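Local coordinates for protein alpha-amylase G-6 (Bacillus halodurans, PDB 2C3H) that probably binds starch, being the family 26 carbohydrate-binding module of a larger amylase, with glucose units bound at its surface, at residues Gly18-Tyr23 with Pro40-Tyr45; Val60-Lys65 with Phe80-Asp85. One frame throughout, in Å; residues are numbered along the deposited sequence.

Contact 1. Residues Gly18-Tyr23 with Pro40-Tyr45; sequences GTPHLY and PEMEHY. With GLC (alpha-D-glucopyranose), chain I; GLC (alpha-D-glucopyranose), chain B; SO4 (sulfate ion), chain S.
H21 and E41 meet in a single beta bridge, a worked example of two irregular runs tied together by very few backbone bonds. M42 N donates almost straight to P20 O at 2.8 Å, and on the other side of the pair L22 N reaches P40 O at 2.9 Å. The packing is tight here. With CG beside its own backbone N (chi1 -66°), the H21 imidazole lies against E41, whose CA sits over one ring face, 3.8 Å from the centroid and 12° off the normal, as a CH-pi contact. In the ring plane, H21 ND1 donates to T19 O at 3.3 Å, a long, bent bond that probably helps to set the ring's rotation. Replacing H21 by an alanine would probably uncover the E41 backbone and leave T19 O without this donor. On the buried side M42 lies between P20 and L22: its CG is 4.0 Å from L22 CB, and a bend at chi3 (81°) carries CE toward L22 CD1. F11 and Y50 also touch the M42 side chain.

The outer side is looser. The hydrogen bond of T19 OG1 to OE1 of the exposed E41 is weak, 3.3 Å, while T19 N holds O4 of a sulfate, probably from the crystallisation liquor. Beyond the bridge Y23 turns away from P40-Y45, and its OH shares a hydrogen bond with O6 of one glucose (chain I) at 2.6 Å, the sugar oxygen lying in the plane of the phenol at its edge. Its ring also meets W36 edge-to-face, and Q71, G76 and E77 supply further hydrogen bonds to glucose. An aromatic ring beside sugar with polar groups around it is consistent with a starch-binding site on a beta-sandwich carbohydrate-binding module.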
# COMPACT_ATOMS: atom_id res chain seq x y z
N GLY A 18 2.21 10.13 -9.47
CA GLY A 18 3.57 9.63 -9.60
C GLY A 18 3.64 8.16 -9.18
O GLY A 18 2.62 7.57 -8.84
N THR A 19 4.84 7.55 -9.19
CA THR A 19 4.86 6.12 -8.88
C THR A 19 4.51 5.88 -7.43
O THR A 19 4.93 6.61 -6.58
CB THR A 19 6.08 5.31 -9.47
OG1 THR A 19 6.88 4.71 -8.44
CG2 THR A 19 6.97 6.12 -10.28
N PRO A 20 3.63 4.94 -7.16
CA PRO A 20 3.06 4.84 -5.82
C PRO A 20 4.05 4.39 -4.73
O PRO A 20 4.92 3.54 -5.00
CB PRO A 20 1.95 3.79 -6.00
CG PRO A 20 2.29 3.06 -7.27
CD PRO A 20 3.02 3.98 -8.10
N HIS A 21 3.87 4.94 -3.52
CA HIS A 21 4.50 4.43 -2.31
C HIS A 21 3.47 3.81 -1.36
O HIS A 21 2.28 4.13 -1.40
CB HIS A 21 5.34 5.50 -1.60
CG HIS A 21 6.54 5.96 -2.38
ND1 HIS A 21 6.46 6.42 -3.68
CD2 HIS A 21 7.84 6.07 -2.02
CE1 HIS A 21 7.67 6.76 -4.10
NE2 HIS A 21 8.53 6.55 -3.12
N LEU A 22 3.91 2.87 -0.55
CA LEU A 22 3.03 2.20 0.38
C LEU A 22 3.40 2.63 1.79
O LEU A 22 4.52 2.32 2.27
CB LEU A 22 3.16 0.69 0.25
CG LEU A 22 2.08 -0.06 1.05
CD1 LEU A 22 0.80 0.05 0.25
CD2 LEU A 22 2.40 -1.52 1.31
N TYR A 23 2.51 3.39 2.43
CA TYR A 23 2.71 3.79 3.82
C TYR A 23 1.91 2.82 4.68
O TYR A 23 0.78 2.44 4.29
CB TYR A 23 2.34 5.27 4.05
CG TYR A 23 2.30 5.63 5.50
CD1 TYR A 23 3.48 5.98 6.18
CD2 TYR A 23 1.11 5.59 6.22
CE1 TYR A 23 3.47 6.30 7.53
CE2 TYR A 23 1.09 5.91 7.57
CZ TYR A 23 2.30 6.25 8.22
OH TYR A 23 2.33 6.54 9.55
N PRO A 40 8.03 3.33 1.34
CA PRO A 40 8.71 2.76 0.17
C PRO A 40 7.94 2.73 -1.16
O PRO A 40 6.69 2.56 -1.23
CB PRO A 40 9.05 1.32 0.59
CG PRO A 40 7.98 0.96 1.64
CD PRO A 40 7.64 2.27 2.31
N GLU A 41 8.75 2.91 -2.21
CA GLU A 41 8.40 2.72 -3.61
C GLU A 41 7.80 1.37 -3.85
O GLU A 41 8.41 0.36 -3.54
CB GLU A 41 9.67 2.80 -4.48
CG GLU A 41 9.81 4.07 -5.28
CD GLU A 41 10.15 3.88 -6.75
OE1 GLU A 41 10.07 4.87 -7.49
OE2 GLU A 41 10.49 2.77 -7.21
N MET A 42 6.62 1.33 -4.43
CA MET A 42 6.09 0.06 -4.85
C MET A 42 6.79 -0.31 -6.16
O MET A 42 6.92 0.55 -7.04
CB MET A 42 4.58 0.14 -4.97
CG MET A 42 3.94 0.57 -3.67
SD MET A 42 2.19 0.53 -3.76
CE MET A 42 1.89 -1.21 -3.51
N GLU A 43 7.30 -1.53 -6.23
CA GLU A 43 7.88 -2.09 -7.45
C GLU A 43 6.83 -2.10 -8.54
O GLU A 43 5.68 -2.43 -8.26
CB GLU A 43 8.32 -3.53 -7.21
CG GLU A 43 9.84 -3.71 -7.27
CD GLU A 43 10.47 -4.31 -6.01
OE1 GLU A 43 10.92 -5.49 -6.08
OE2 GLU A 43 10.54 -3.63 -4.95
N HIS A 44 7.21 -1.74 -9.76
CA HIS A 44 6.30 -1.85 -10.90
C HIS A 44 5.94 -3.30 -11.12
O HIS A 44 6.80 -4.17 -11.09
CB HIS A 44 6.94 -1.24 -12.17
CG HIS A 44 6.08 -1.36 -13.40
ND1 HIS A 44 4.70 -1.40 -13.36
CD2 HIS A 44 6.41 -1.44 -14.71
CE1 HIS A 44 4.22 -1.50 -14.58
NE2 HIS A 44 5.24 -1.52 -15.42
N TYR A 45 4.66 -3.59 -11.32
CA TYR A 45 4.23 -4.98 -11.56
C TYR A 45 3.90 -5.26 -13.03
O TYR A 45 4.72 -5.84 -13.72
CB TYR A 45 3.11 -5.41 -10.62
CG TYR A 45 2.62 -6.81 -10.86
CD1 TYR A 45 3.38 -7.92 -10.48
CD2 TYR A 45 1.39 -7.03 -11.49
CE1 TYR A 45 2.91 -9.22 -10.72
CE2 TYR A 45 0.94 -8.30 -11.73
CZ TYR A 45 1.68 -9.39 -11.35
OH TYR A 45 1.18 -10.67 -11.61
C1 GLC I . -2.08 8.04 8.63
C2 GLC I . -3.57 7.91 8.85
C3 GLC I . -3.94 8.35 10.24
C4 GLC I . -3.06 7.62 11.26
C5 GLC I . -1.60 7.90 10.99
C6 GLC I . -0.72 7.06 11.90
O2 GLC I . -4.22 8.76 7.95
O3 GLC I . -5.33 8.10 10.40
O4 GLC I . -3.36 8.01 12.58
O5 GLC I . -1.27 7.54 9.66
O6 GLC I . 0.62 7.12 11.47
C1 GLC B . 0.27 12.69 6.61
C2 GLC B . -0.92 12.02 5.92
C3 GLC B . -1.74 11.25 6.94
C4 GLC B . -0.83 10.24 7.61
C5 GLC B . 0.34 10.94 8.27
C6 GLC B . 1.26 9.92 8.93
O1 GLC B . -0.18 13.70 7.49
O2 GLC B . -1.73 12.97 5.27
O3 GLC B . -2.88 10.57 6.41
O4 GLC B . -1.62 9.62 8.60
O5 GLC B . 1.05 11.73 7.32
O6 GLC B . 2.35 10.54 9.60
S SO4 S . 8.31 9.21 -9.55
O1 SO4 S . 9.00 8.00 -9.96
O2 SO4 S . 8.46 9.31 -8.09
O3 SO4 S . 8.96 10.38 -10.14
O4 SO4 S . 6.90 9.25 -9.96

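Contact 2. Residues Val60-Lys65 with Phe80-Asp85; sequences VRLLFK and FFRDQD
V60 pairs with R82, R61 with F81 and L62 with F80 in an antiparallel register, the two short strands running at 136° to each other. V60 and R82 exchange both backbone bonds, as do L62 and F80; V60 N to R82 O is 2.6 Å and L62 N to F80 O 2.8 Å. Between them lies the non-hydrogen-bonded pair R61-F81, where F81 CA points a C-H at V60 O.

R61 and F81 share the outer face. F81 CD1 stands over the centre of the R61 guanidinium, 4.2 Å above its plane, the two planes 41° apart, and the charge itself is paired with D26. On the inner face, L62 CD2 touches the R82 CG methylene at 4.0 Å and F64 CE2 approaches F80 CD2. Bends at chi2 and chi3 lead the R82 chain away from V60-K65, and its NH2 donates to Q84 O at 3.1 Å from above the carbonyl plane, linking the end of the strand to the loop that follows, which begins with a cis peptide bond before D83.

Strand 59-65 is the middle of a three-stranded antiparallel sheet, flanked by 21-28 and 71-82; its inner side packs on strand 7-12 of the facing sheet, while W92 meets F80 edge-to-face and makes a cation-pi contact with R82.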
# COMPACT_ATOMS: atom_id res chain seq x y z
N VAL A 60 -1.96 -5.18 8.93
CA VAL A 60 -1.45 -3.84 8.70
C VAL A 60 -2.61 -2.86 8.43
O VAL A 60 -3.68 -3.28 7.97
CB VAL A 60 -0.40 -3.86 7.53
CG1 VAL A 60 -0.93 -3.27 6.24
CG2 VAL A 60 0.86 -3.17 7.93
N ARG A 61 -2.40 -1.58 8.76
CA ARG A 61 -3.18 -0.47 8.18
C ARG A 61 -2.30 0.26 7.18
O ARG A 61 -1.09 0.52 7.43
CB ARG A 61 -3.70 0.49 9.26
CG ARG A 61 -4.77 -0.15 10.12
CD ARG A 61 -5.51 0.80 11.08
NE ARG A 61 -6.69 0.15 11.62
CZ ARG A 61 -6.66 -0.66 12.69
NH1 ARG A 61 -7.78 -1.22 13.11
NH2 ARG A 61 -5.52 -0.93 13.35
N LEU A 62 -2.86 0.55 6.02
CA LEU A 62 -2.04 1.11 4.97
C LEU A 62 -2.68 2.25 4.19
O LEU A 62 -3.91 2.31 4.02
CB LEU A 62 -1.51 -0.01 4.05
CG LEU A 62 -2.55 -0.74 3.18
CD1 LEU A 62 -2.88 -0.10 1.77
CD2 LEU A 62 -2.12 -2.18 3.05
N LEU A 63 -1.84 3.14 3.69
CA LEU A 63 -2.31 4.17 2.77
C LEU A 63 -1.41 4.13 1.54
O LEU A 63 -0.20 3.90 1.67
CB LEU A 63 -2.25 5.54 3.42
CG LEU A 63 -3.27 5.81 4.50
CD1 LEU A 63 -2.71 5.32 5.91
CD2 LEU A 63 -3.71 7.25 4.51
N PHE A 64 -1.99 4.42 0.38
CA PHE A 64 -1.16 4.68 -0.82
C PHE A 64 -0.90 6.17 -0.94
O PHE A 64 -1.77 6.99 -0.59
CB PHE A 64 -1.84 4.13 -2.07
CG PHE A 64 -2.29 2.68 -1.93
CD1 PHE A 64 -1.37 1.61 -2.05
CD2 PHE A 64 -3.64 2.37 -1.65
CE1 PHE A 64 -1.78 0.26 -1.94
CE2 PHE A 64 -4.07 1.00 -1.50
CZ PHE A 64 -3.14 -0.05 -1.65
N LYS A 65 0.30 6.51 -1.39
CA LYS A 65 0.75 7.89 -1.67
C LYS A 65 1.71 7.91 -2.88
O LYS A 65 2.17 6.84 -3.35
CB LYS A 65 1.47 8.55 -0.46
CG LYS A 65 2.55 7.68 0.20
CD LYS A 65 3.19 8.35 1.44
CE LYS A 65 3.57 9.86 1.17
NZ LYS A 65 4.68 10.02 0.15
N PHE A 80 -6.24 1.59 5.17
CA PHE A 80 -7.02 0.41 4.84
C PHE A 80 -6.45 -0.75 5.74
O PHE A 80 -5.25 -0.85 5.93
CB PHE A 80 -6.92 0.06 3.35
CG PHE A 80 -7.65 1.01 2.42
CD1 PHE A 80 -9.05 1.14 2.45
CD2 PHE A 80 -6.94 1.75 1.48
CE1 PHE A 80 -9.70 2.01 1.56
CE2 PHE A 80 -7.58 2.63 0.61
CZ PHE A 80 -8.95 2.76 0.64
N PHE A 81 -7.33 -1.57 6.31
CA PHE A 81 -6.90 -2.75 7.08
C PHE A 81 -6.84 -4.03 6.23
O PHE A 81 -7.83 -4.43 5.64
CB PHE A 81 -7.85 -2.98 8.28
CG PHE A 81 -7.44 -4.11 9.16
CD1 PHE A 81 -6.37 -3.98 10.05
CD2 PHE A 81 -8.08 -5.34 9.07
CE1 PHE A 81 -5.98 -5.05 10.86
CE2 PHE A 81 -7.69 -6.42 9.87
CZ PHE A 81 -6.64 -6.27 10.76
N ARG A 82 -5.65 -4.62 6.13
CA ARG A 82 -5.43 -5.99 5.61
C ARG A 82 -4.67 -6.74 6.73
O ARG A 82 -3.77 -6.13 7.29
CB ARG A 82 -4.49 -5.85 4.43
CG ARG A 82 -4.99 -5.02 3.29
CD ARG A 82 -5.45 -5.90 2.21
NE ARG A 82 -6.88 -5.84 2.16
CZ ARG A 82 -7.64 -6.77 1.63
NH1 ARG A 82 -8.95 -6.55 1.61
NH2 ARG A 82 -7.13 -7.88 1.11
N ASP A 83 -4.85 -7.99 7.15
CA ASP A 83 -5.42 -9.26 6.68
C ASP A 83 -4.71 -10.22 5.77
O ASP A 83 -4.29 -11.28 6.20
CB ASP A 83 -6.93 -9.34 6.61
CG ASP A 83 -7.48 -9.93 7.86
OD1 ASP A 83 -6.66 -10.16 8.77
OD2 ASP A 83 -8.67 -10.17 8.07
N GLN A 84 -4.65 -9.90 4.50
CA GLN A 84 -4.27 -10.87 3.51
C GLN A 84 -4.02 -10.08 2.28
O GLN A 84 -4.44 -8.93 2.21
CB GLN A 84 -5.40 -11.89 3.30
CG GLN A 84 -6.72 -11.34 2.82
CD GLN A 84 -7.86 -12.37 2.95
OE1 GLN A 84 -7.73 -13.34 3.70
NE2 GLN A 84 -8.95 -12.16 2.21
N ASP A 85 -3.29 -10.64 1.34
CA ASP A 85 -3.17 -10.03 0.03
C ASP A 85 -4.62 -9.67 -0.48
O ASP A 85 -5.59 -10.35 -0.12
CB ASP A 85 -2.47 -11.04 -0.87
CG ASP A 85 -1.14 -11.61 -0.28
OD1 ASP A 85 -0.63 -12.62 -0.78
OD2 ASP A 85 -0.50 -11.13 0.66

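In the fold
Strand 59-65 connects the two contacts: it hydrogen-bonds through its backbone to strand 21-28 of contact 1, H21 N meeting K65 O and Y23 O meeting L63 N, while L22 packs on F64. Contact 2 pairs the middle strand of that sheet with its edge strand 71-82, by paired backbone bonds; contact 1 starts from the other edge strand, 21-28, and reaches the run leading into 43-46 of the second sheet. Both are partly buried. Apolar groups face the interior in each, but on its solvent side contact 1 has T19 and the exposed E41, with H21 buried behind them and Y23 turned to the sugar; contact 2 has an arginine against an exposed phenylalanine.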